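PDB 4K0D: periplasmic sensor hybrid histidine kinase from Anaeromyxobacter dehalogenans, which probably senses signals in the periplasm and passes them on by phosphorylating a histidine at the expense of ATP, this chain being its helical periplasmic sensor domain. Local coordinates for residues P70-E74 with L133-H137; A21-L26 with A62-F66; L26-L31 with L123-R128. All blocks are in the same frame, centred on the assembly; numbering follows the deposited sequence. Where two conformers were deposited one is given.

Contact 1: P70-E74 with L133-H137. With ZN (zinc ion), chain K.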
loop_
_atom_site.group_PDB
_atom_site.type_symbol
_atom_site.label_atom_id
_atom_site.label_comp_id
_atom_site.label_asym_id
_atom_site.label_seq_id
_atom_site.Cartn_x
_atom_site.Cartn_y
_atom_site.Cartn_z
ATOM N N PRO B 70 -4.320 -11.823 7.339
ATOM C CA PRO B 70 -5.115 -11.505 8.538
ATOM C C PRO B 70 -5.384 -10.001 8.596
ATOM O O PRO B 70 -4.603 -9.211 8.062
ATOM C CB PRO B 70 -4.226 -11.946 9.714
ATOM C CG PRO B 70 -2.817 -11.943 9.174
ATOM C CD PRO B 70 -2.957 -12.288 7.676
ATOM N N LYS B 71 -6.498 -9.608 9.199
ATOM C CA LYS B 71 -6.843 -8.206 9.296
ATOM C C LYS B 71 -7.158 -7.899 10.771
ATOM O O LYS B 71 -7.371 -8.789 11.574
ATOM C CB LYS B 71 -8.006 -7.857 8.387
ATOM C CG LYS B 71 -7.664 -8.196 6.907
ATOM C CD LYS B 71 -8.897 -8.250 6.027
ATOM C CE LYS B 71 -8.569 -8.778 4.609
ATOM N NZ LYS B 71 -8.258 -10.200 4.630
ATOM N N SER B 72 -7.102 -6.630 11.115
ATOM C CA SER B 72 -7.435 -6.209 12.449
ATOM C C SER B 72 -8.940 -6.449 12.662
ATOM O O SER B 72 -9.687 -6.639 11.716
ATOM C CB SER B 72 -7.124 -4.725 12.545
ATOM O OG SER B 72 -8.077 -4.023 11.758
ATOM N N PRO B 73 -9.412 -6.393 13.907
ATOM C CA PRO B 73 -10.856 -6.648 14.103
ATOM C C PRO B 73 -11.794 -5.617 13.471
ATOM O O PRO B 73 -12.850 -5.952 12.940
ATOM C CB PRO B 73 -10.972 -6.719 15.629
ATOM C CG PRO B 73 -9.509 -7.111 16.099
ATOM C CD PRO B 73 -8.666 -6.289 15.183
ATOM N N GLU B 74 -11.373 -4.365 13.479
ATOM C CA GLU B 74 -12.089 -3.284 12.811
ATOM C C GLU B 74 -12.252 -3.551 11.318
ATOM O O GLU B 74 -13.302 -3.256 10.696
ATOM C CB GLU B 74 -11.274 -1.996 12.977
ATOM C CG GLU B 74 -10.829 -1.725 14.407
ATOM C CD GLU B 74 -9.412 -2.166 14.760
ATOM O OE1 GLU B 74 -8.587 -1.261 15.019
ATOM O OE2 GLU B 74 -9.138 -3.384 14.860
ATOM N N LEU B 133 -8.756 2.501 8.574
ATOM C CA LEU B 133 -8.853 1.897 9.879
ATOM C C LEU B 133 -7.644 1.010 10.159
ATOM O O LEU B 133 -7.087 1.026 11.239
ATOM C CB LEU B 133 -10.104 1.033 9.992
ATOM C CG LEU B 133 -11.453 1.578 9.542
ATOM C CD1 LEU B 133 -12.499 0.511 9.889
ATOM C CD2 LEU B 133 -11.797 2.936 10.167
ATOM N N GLN B 134 -7.255 0.190 9.194
ATOM C CA GLN B 134 -6.140 -0.766 9.405
ATOM C C GLN B 134 -4.853 -0.019 9.666
ATOM O O GLN B 134 -4.005 -0.429 10.483
ATOM C CB GLN B 134 -5.973 -1.636 8.145
ATOM C CG GLN B 134 -4.945 -2.792 8.314
ATOM C CD GLN B 134 -5.329 -3.814 9.367
ATOM O OE1 GLN B 134 -6.419 -4.391 9.339
ATOM N NE2 GLN B 134 -4.391 -4.086 10.290
ATOM N N GLN B 135 -4.696 1.097 8.983
ATOM C CA GLN B 135 -3.548 1.933 9.204
ATOM C C GLN B 135 -3.512 2.458 10.662
ATOM O O GLN B 135 -2.476 2.393 11.360
ATOM C CB GLN B 135 -3.608 3.096 8.229
ATOM C CG GLN B 135 -2.553 4.098 8.529
ATOM C CD GLN B 135 -2.427 5.161 7.492
ATOM O OE1 GLN B 135 -1.822 4.964 6.415
ATOM N NE2 GLN B 135 -2.986 6.325 7.804
ATOM N N ALA B 136 -4.660 2.916 11.147
ATOM C CA ALA B 136 -4.725 3.448 12.512
ATOM C C ALA B 136 -4.416 2.320 13.446
ATOM O O ALA B 136 -3.660 2.497 14.407
ATOM C CB ALA B 136 -6.087 4.042 12.789
ATOM N N HIS B 137 -4.915 1.122 13.157
ATOM C CA HIS B 137 -4.634 0.005 14.044
ATOM C C HIS B 137 -3.154 -0.404 13.992
ATOM O O HIS B 137 -2.550 -0.624 15.012
ATOM C CB HIS B 137 -5.555 -1.169 13.759
ATOM C CG HIS B 137 -5.119 -2.460 14.395
ATOM N ND1 HIS B 137 -5.794 -3.049 15.445
ATOM C CD2 HIS B 137 -4.117 -3.312 14.077
ATOM C CE1 HIS B 137 -5.219 -4.196 15.757
ATOM N NE2 HIS B 137 -4.196 -4.380 14.941
HETATM ZN ZN ZN K . -7.360 -2.061 16.433
#

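Contact 2: A21-L26 with A62-F66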
loop_
_atom_site.group_PDB
_atom_site.type_symbol
_atom_site.label_atom_id
_atom_site.label_comp_id
_atom_site.label_asym_id
_atom_site.label_seq_id
_atom_site.Cartn_x
_atom_site.Cartn_y
_atom_site.Cartn_z
ATOM N N ALA B 21 -0.383 -3.628 0.541
ATOM C CA ALA B 21 -0.133 -3.810 -0.868
ATOM C C ALA B 21 -1.332 -4.509 -1.474
ATOM O O ALA B 21 -1.760 -4.170 -2.566
ATOM C CB ALA B 21 1.163 -4.613 -1.113
ATOM N N ALA B 22 -1.872 -5.479 -0.753
ATOM C CA ALA B 22 -2.966 -6.279 -1.252
ATOM C C ALA B 22 -4.284 -5.471 -1.324
ATOM O O ALA B 22 -5.137 -5.715 -2.165
ATOM C CB ALA B 22 -3.142 -7.528 -0.374
ATOM N N ALA B 23 -4.419 -4.499 -0.436
ATOM C CA ALA B 23 -5.509 -3.575 -0.446
ATOM C C ALA B 23 -5.408 -2.636 -1.673
ATOM O O ALA B 23 -6.392 -2.467 -2.415
ATOM C CB ALA B 23 -5.526 -2.762 0.848
ATOM N N ALA B 24 -4.235 -2.039 -1.884
ATOM C CA ALA B 24 -4.062 -1.153 -3.045
ATOM C C ALA B 24 -4.282 -1.927 -4.322
ATOM O O ALA B 24 -4.880 -1.425 -5.289
ATOM C CB ALA B 24 -2.685 -0.519 -3.057
ATOM N N SER B 25 -3.783 -3.149 -4.344
ATOM C CA SER B 25 -3.845 -3.958 -5.545
ATOM C C SER B 25 -5.276 -4.334 -5.905
ATOM O O SER B 25 -5.613 -4.408 -7.089
ATOM C CB SER B 25 -3.052 -5.232 -5.345
ATOM O OG SER B 25 -1.911 -5.164 -6.159
ATOM N N LEU B 26 -6.117 -4.546 -4.891
ATOM C CA LEU B 26 -7.505 -4.858 -5.137
ATOM C C LEU B 26 -8.212 -3.574 -5.629
ATOM O O LEU B 26 -8.927 -3.595 -6.622
ATOM C CB LEU B 26 -8.161 -5.396 -3.870
ATOM C CG LEU B 26 -9.689 -5.642 -3.894
ATOM C CD1 LEU B 26 -10.168 -6.630 -5.061
ATOM C CD2 LEU B 26 -10.107 -6.264 -2.549
ATOM N N ALA B 62 -6.531 -10.598 -7.196
ATOM C CA ALA B 62 -6.340 -9.573 -6.166
ATOM C C ALA B 62 -7.276 -9.811 -4.989
ATOM O O ALA B 62 -6.927 -9.533 -3.826
ATOM C CB ALA B 62 -6.589 -8.180 -6.722
ATOM N N ALA B 63 -8.490 -10.256 -5.269
ATOM C CA ALA B 63 -9.405 -10.483 -4.172
ATOM C C ALA B 63 -8.875 -11.619 -3.333
ATOM O O ALA B 63 -8.912 -11.538 -2.090
ATOM C CB ALA B 63 -10.815 -10.798 -4.681
ATOM N N ALA B 64 -8.326 -12.644 -3.995
ATOM C CA ALA B 64 -7.874 -13.833 -3.291
ATOM C C ALA B 64 -6.673 -13.465 -2.427
ATOM O O ALA B 64 -6.647 -13.830 -1.247
ATOM C CB ALA B 64 -7.567 -14.987 -4.263
ATOM N N ARG B 65 -5.724 -12.673 -2.946
ATOM C CA ARG B 65 -4.596 -12.235 -2.101
ATOM C C ARG B 65 -5.075 -11.437 -0.908
ATOM O O ARG B 65 -4.536 -11.556 0.173
ATOM C CB ARG B 65 -3.600 -11.394 -2.877
ATOM C CG ARG B 65 -2.857 -12.189 -3.969
ATOM C CD ARG B 65 -2.120 -11.231 -4.915
ATOM N NE ARG B 65 -1.264 -10.241 -4.215
ATOM C CZ ARG B 65 -1.380 -8.915 -4.343
ATOM N NH1 ARG B 65 -2.314 -8.431 -5.147
ATOM N NH2 ARG B 65 -0.550 -8.074 -3.690
ATOM N N PHE B 66 -6.067 -10.584 -1.106
ATOM C CA PHE B 66 -6.537 -9.764 -0.023
ATOM C C PHE B 66 -7.291 -10.561 1.017
ATOM O O PHE B 66 -7.140 -10.312 2.202
ATOM C CB PHE B 66 -7.448 -8.681 -0.549
ATOM C CG PHE B 66 -7.993 -7.778 0.516
ATOM C CD1 PHE B 66 -7.191 -6.800 1.065
ATOM C CD2 PHE B 66 -9.328 -7.859 0.899
ATOM C CE1 PHE B 66 -7.719 -5.922 2.014
ATOM C CE2 PHE B 66 -9.861 -7.002 1.817
ATOM C CZ PHE B 66 -9.062 -6.042 2.387
HETATM O O HOH W 1 -4.787 -7.903 -3.577
#

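Contact 3: L26-L31 with L123-R128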
loop_
_atom_site.group_PDB
_atom_site.type_symbol
_atom_site.label_atom_id
_atom_site.label_comp_id
_atom_site.label_asym_id
_atom_site.label_seq_id
_atom_site.Cartn_x
_atom_site.Cartn_y
_atom_site.Cartn_z
ATOM N N LEU B 26 -6.117 -4.546 -4.891
ATOM C CA LEU B 26 -7.505 -4.858 -5.137
ATOM C C LEU B 26 -8.212 -3.574 -5.629
ATOM O O LEU B 26 -8.927 -3.595 -6.622
ATOM C CB LEU B 26 -8.161 -5.396 -3.870
ATOM C CG LEU B 26 -9.689 -5.642 -3.894
ATOM C CD1 LEU B 26 -10.168 -6.630 -5.061
ATOM C CD2 LEU B 26 -10.107 -6.264 -2.549
ATOM N N GLU B 27 -7.988 -2.468 -4.921
ATOM C CA GLU B 27 -8.394 -1.134 -5.395
ATOM C C GLU B 27 -8.098 -0.985 -6.910
ATOM O O GLU B 27 -8.984 -0.657 -7.691
ATOM C CB GLU B 27 -7.729 -0.005 -4.558
ATOM C CG GLU B 27 -8.436 0.285 -3.190
ATOM C CD GLU B 27 -7.597 1.055 -2.113
ATOM O OE1 GLU B 27 -6.521 1.607 -2.423
ATOM O OE2 GLU B 27 -8.029 1.087 -0.923
ATOM N N SER B 28 -6.855 -1.216 -7.305
ATOM C CA SER B 28 -6.423 -1.139 -8.731
ATOM C C SER B 28 -7.144 -2.160 -9.685
ATOM O O SER B 28 -7.611 -1.802 -10.804
ATOM C CB SER B 28 -4.914 -1.288 -8.773
ATOM O OG SER B 28 -4.335 -0.727 -9.920
ATOM N N ALA B 29 -7.352 -3.386 -9.232
ATOM C CA ALA B 29 -7.988 -4.409 -10.085
ATOM C C ALA B 29 -9.434 -3.959 -10.355
ATOM O O ALA B 29 -10.034 -4.216 -11.392
ATOM C CB ALA B 29 -7.948 -5.802 -9.373
ATOM N N VAL B 30 -10.031 -3.311 -9.378
ATOM C CA VAL B 30 -11.396 -2.906 -9.500
ATOM C C VAL B 30 -11.468 -1.757 -10.496
ATOM O O VAL B 30 -12.296 -1.796 -11.421
ATOM C CB VAL B 30 -12.010 -2.500 -8.120
ATOM C CG1 VAL B 30 -13.303 -1.748 -8.287
ATOM C CG2 VAL B 30 -12.236 -3.716 -7.322
ATOM N N LEU B 31 -10.570 -0.777 -10.358
ATOM C CA LEU B 31 -10.498 0.297 -11.344
ATOM C C LEU B 31 -10.308 -0.290 -12.713
ATOM O O LEU B 31 -10.924 0.149 -13.668
ATOM C CB LEU B 31 -9.326 1.221 -11.088
ATOM C CG LEU B 31 -9.619 2.201 -9.950
ATOM C CD1 LEU B 31 -8.391 2.924 -9.455
ATOM C CD2 LEU B 31 -10.659 3.217 -10.404
ATOM N N LEU B 123 -17.611 -0.170 -3.542
ATOM C CA LEU B 123 -16.538 -1.090 -3.212
ATOM C C LEU B 123 -15.277 -0.299 -2.921
ATOM O O LEU B 123 -14.540 -0.595 -1.978
ATOM C CB LEU B 123 -16.328 -2.026 -4.387
ATOM C CG LEU B 123 -15.398 -3.189 -4.190
ATOM C CD1 LEU B 123 -15.452 -3.805 -2.808
ATOM C CD2 LEU B 123 -15.795 -4.215 -5.258
ATOM N N LEU B 124 -14.997 0.718 -3.723
ATOM C CA LEU B 124 -13.757 1.433 -3.491
ATOM C C LEU B 124 -13.841 2.216 -2.195
ATOM O O LEU B 124 -12.846 2.392 -1.508
ATOM C CB LEU B 124 -13.472 2.388 -4.595
ATOM C CG LEU B 124 -13.142 1.692 -5.912
ATOM C CD1 LEU B 124 -13.030 2.747 -7.018
ATOM C CD2 LEU B 124 -11.832 0.874 -5.715
ATOM N N SER B 125 -15.041 2.691 -1.880
ATOM C CA SER B 125 -15.220 3.462 -0.668
ATOM C C SER B 125 -14.917 2.560 0.540
ATOM O O SER B 125 -14.160 2.945 1.445
ATOM C CB SER B 125 -16.629 4.022 -0.586
ATOM O OG SER B 125 -16.915 4.442 0.747
ATOM N N LEU B 126 -15.562 1.389 0.588
ATOM C CA LEU B 126 -15.279 0.417 1.597
ATOM C C LEU B 126 -13.786 0.159 1.704
ATOM O O LEU B 126 -13.222 0.133 2.793
ATOM C CB LEU B 126 -15.944 -0.902 1.270
ATOM C CG LEU B 126 -17.431 -0.955 1.515
ATOM C CD1 LEU B 126 -17.972 -2.330 1.081
ATOM C CD2 LEU B 126 -17.731 -0.701 2.981
ATOM N N LEU B 127 -13.140 -0.056 0.578
ATOM C CA LEU B 127 -11.745 -0.442 0.629
ATOM C C LEU B 127 -10.937 0.649 1.258
ATOM O O LEU B 127 -10.048 0.377 2.091
ATOM C CB LEU B 127 -11.172 -0.696 -0.758
ATOM C CG LEU B 127 -11.249 -2.174 -1.088
ATOM C CD1 LEU B 127 -11.094 -2.338 -2.591
ATOM C CD2 LEU B 127 -10.172 -2.951 -0.341
ATOM N N ARG B 128 -11.215 1.891 0.881
ATOM C CA ARG B 128 -10.440 2.991 1.413
ATOM C C ARG B 128 -10.742 3.190 2.915
ATOM O O ARG B 128 -9.864 3.560 3.708
ATOM C CB ARG B 128 -10.688 4.255 0.602
ATOM C CG ARG B 128 -9.893 4.297 -0.698
ATOM C CD ARG B 128 -10.552 5.160 -1.765
ATOM N NE ARG B 128 -9.898 4.979 -3.064
ATOM C CZ ARG B 128 -10.384 5.430 -4.218
ATOM N NH1 ARG B 128 -11.539 6.102 -4.242
ATOM N NH2 ARG B 128 -9.721 5.210 -5.353
#

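Contact 1: P70-E74 with L133-H137
The imidazole of His137 carries Ser72 CB over one face, 3.5 Å from the ring centroid and almost on the ring normal, a CH-pi contact, while Glu74 OE1 lies at its edge, close to the ring plane. That edge faces a zinc ion, bound by His137 ND1 at 2.1 Å and by Glu74 OE1 at 2.0 Å, with Glu74 OE2 farther off at 2.7 Å; the carboxylate plane is turned 62° from the ring. Gln134, one turn before the histidine, grips the residue that covers the ring. Its OE1 takes Ser72 N-H on a lone pair in the carbonyl plane, 2.9 Å from N and nearly straight at 170°, and also accepts from Ser72 OG, which sits above that plane at 3.0 Å. Asp138 holds the amide's NE2, which fixes the flip of the group. A leucine at Gln134 would probably leave Ser72 N without its acceptor and let the serine shift off the imidazole face. Serine suits this N-cap because its short hydroxyl accepts from Gly75 N while donating to Gln134 OE1. This N-capped helix start, docked on another helix, forms a zinc site to which two atoms from elsewhere also contribute.

Contact 2: A21-L26 with A62-F66
Leu26 and Phe66 both hold CG opposite the backbone N (chi1 173° and 180°), which sends each side chain across the gap between two antiparallel helices, where they cross at about a right angle. Leu26 CD2 meets Phe66 CD2 at 3.9 Å, and on the other branch Leu26 CD1 lies 4.2 Å from Ala63 CB. The far side of the phenyl group reaches Ala23, whose CB is 4.0 Å from Phe66 CE1. Arg65 turns at chi3, a bend that folds its guanidinium back over the first helix: Ser25 CB touches NH1 at the edge of the group, in its plane, and Ala22 CB lies over one face, offset toward the rim.

Alanine suits the positions where the backbones come near. Ala62 CB packs against Leu26 CA at 3.8 Å, and Ala22 faces Phe66; single methyls here let the axes of the short segments approach to 8.7 Å. Between the helices one water donates to two carbonyl oxygens, Ala22 O at 2.6 Å and Ala62 O at 2.7 Å, and so bridges the backbones, although each of these oxygens also accepts the usual helical N-H from four residues on.

The aromatic ring is large enough to reach beyond this pair of helices. Phe130 meets it edge-to-face, Lys71 makes a cation-pi contact with it, and Leu83 of helix 73-102 packs against it. Segments 21-26 and 62-66 run at 156° to each other, and helices 16-42 and 46-68, to which they belong, form an alanine-lined antiparallel pair here, the close-packed first hairpin of the helical bundle that makes up this sensor domain.

Contact 3: L26-L31 with L123-R128
Leu123 opens the contact by setting CD2 against Val30 CG2 at 4.1 Å, the two side chains meeting at a slant. Leu124 reaches further across: CG lies anti to the carbonyl carbon (chi1 -68°), and its two branches divide the work. CD2 settles over the backbone of Glu27, 3.8 Å from the carbonyl O, and against Val30 CG1 at 4.0 Å, whereas Leu124 CD1 touches Leu31 CD2, the two side chains crossing at about a right angle. Branched aliphatic residues suit these places, since each methyl can touch a different neighbour.

One turn on, Leu127 fits between two partners. Its CD1 is 3.8 Å from Leu26 CG, and its side chain slides past that of Glu27 in the opposite direction, Leu127 CB 3.6 Å from Glu27 OE2. Arg128 follows at the border of the apolar seam. Glu27 lays its CG along Leu127, and its carboxylate also lies against Leu127 and Arg128 at the edge of the leucines, though both charged side chains are modelled in two conformers and any attraction between them is doubtful.

The two segments run nearly antiparallel, at 169°, with axes 10.3 Å apart, wider than where alanines meet because leucines fill the interface. Leu59 of helix 46-68 packs on Leu26 and Val30, and Ile82 of helix 73-102 touches Leu123 and Leu127, so all four long helices converge here. Leu146 of the second subunit packs on Leu31.

In the fold
From the N terminus, helix 16-42 takes part first in contact 2, which closes a helical hairpin when helix 46-68 returns alongside it. Further along the same helix, 26-31 waits for 123-128 in contact 3, a much longer closure that joins the first long helix to the last. These two contacts share Leu26 and cross along the chain, and they touch through Ala62 with Ala29 and Phe66 with Leu127. Contact 1 begins after contact 2 has closed; it ties the start of helix 73-102 to helix 117-145 and crosses contact 3. Lys71 NZ, probably hydrogen-bonded to Phe66 O, links contact 1 to contact 2. Together they join all four long helices of the bundle.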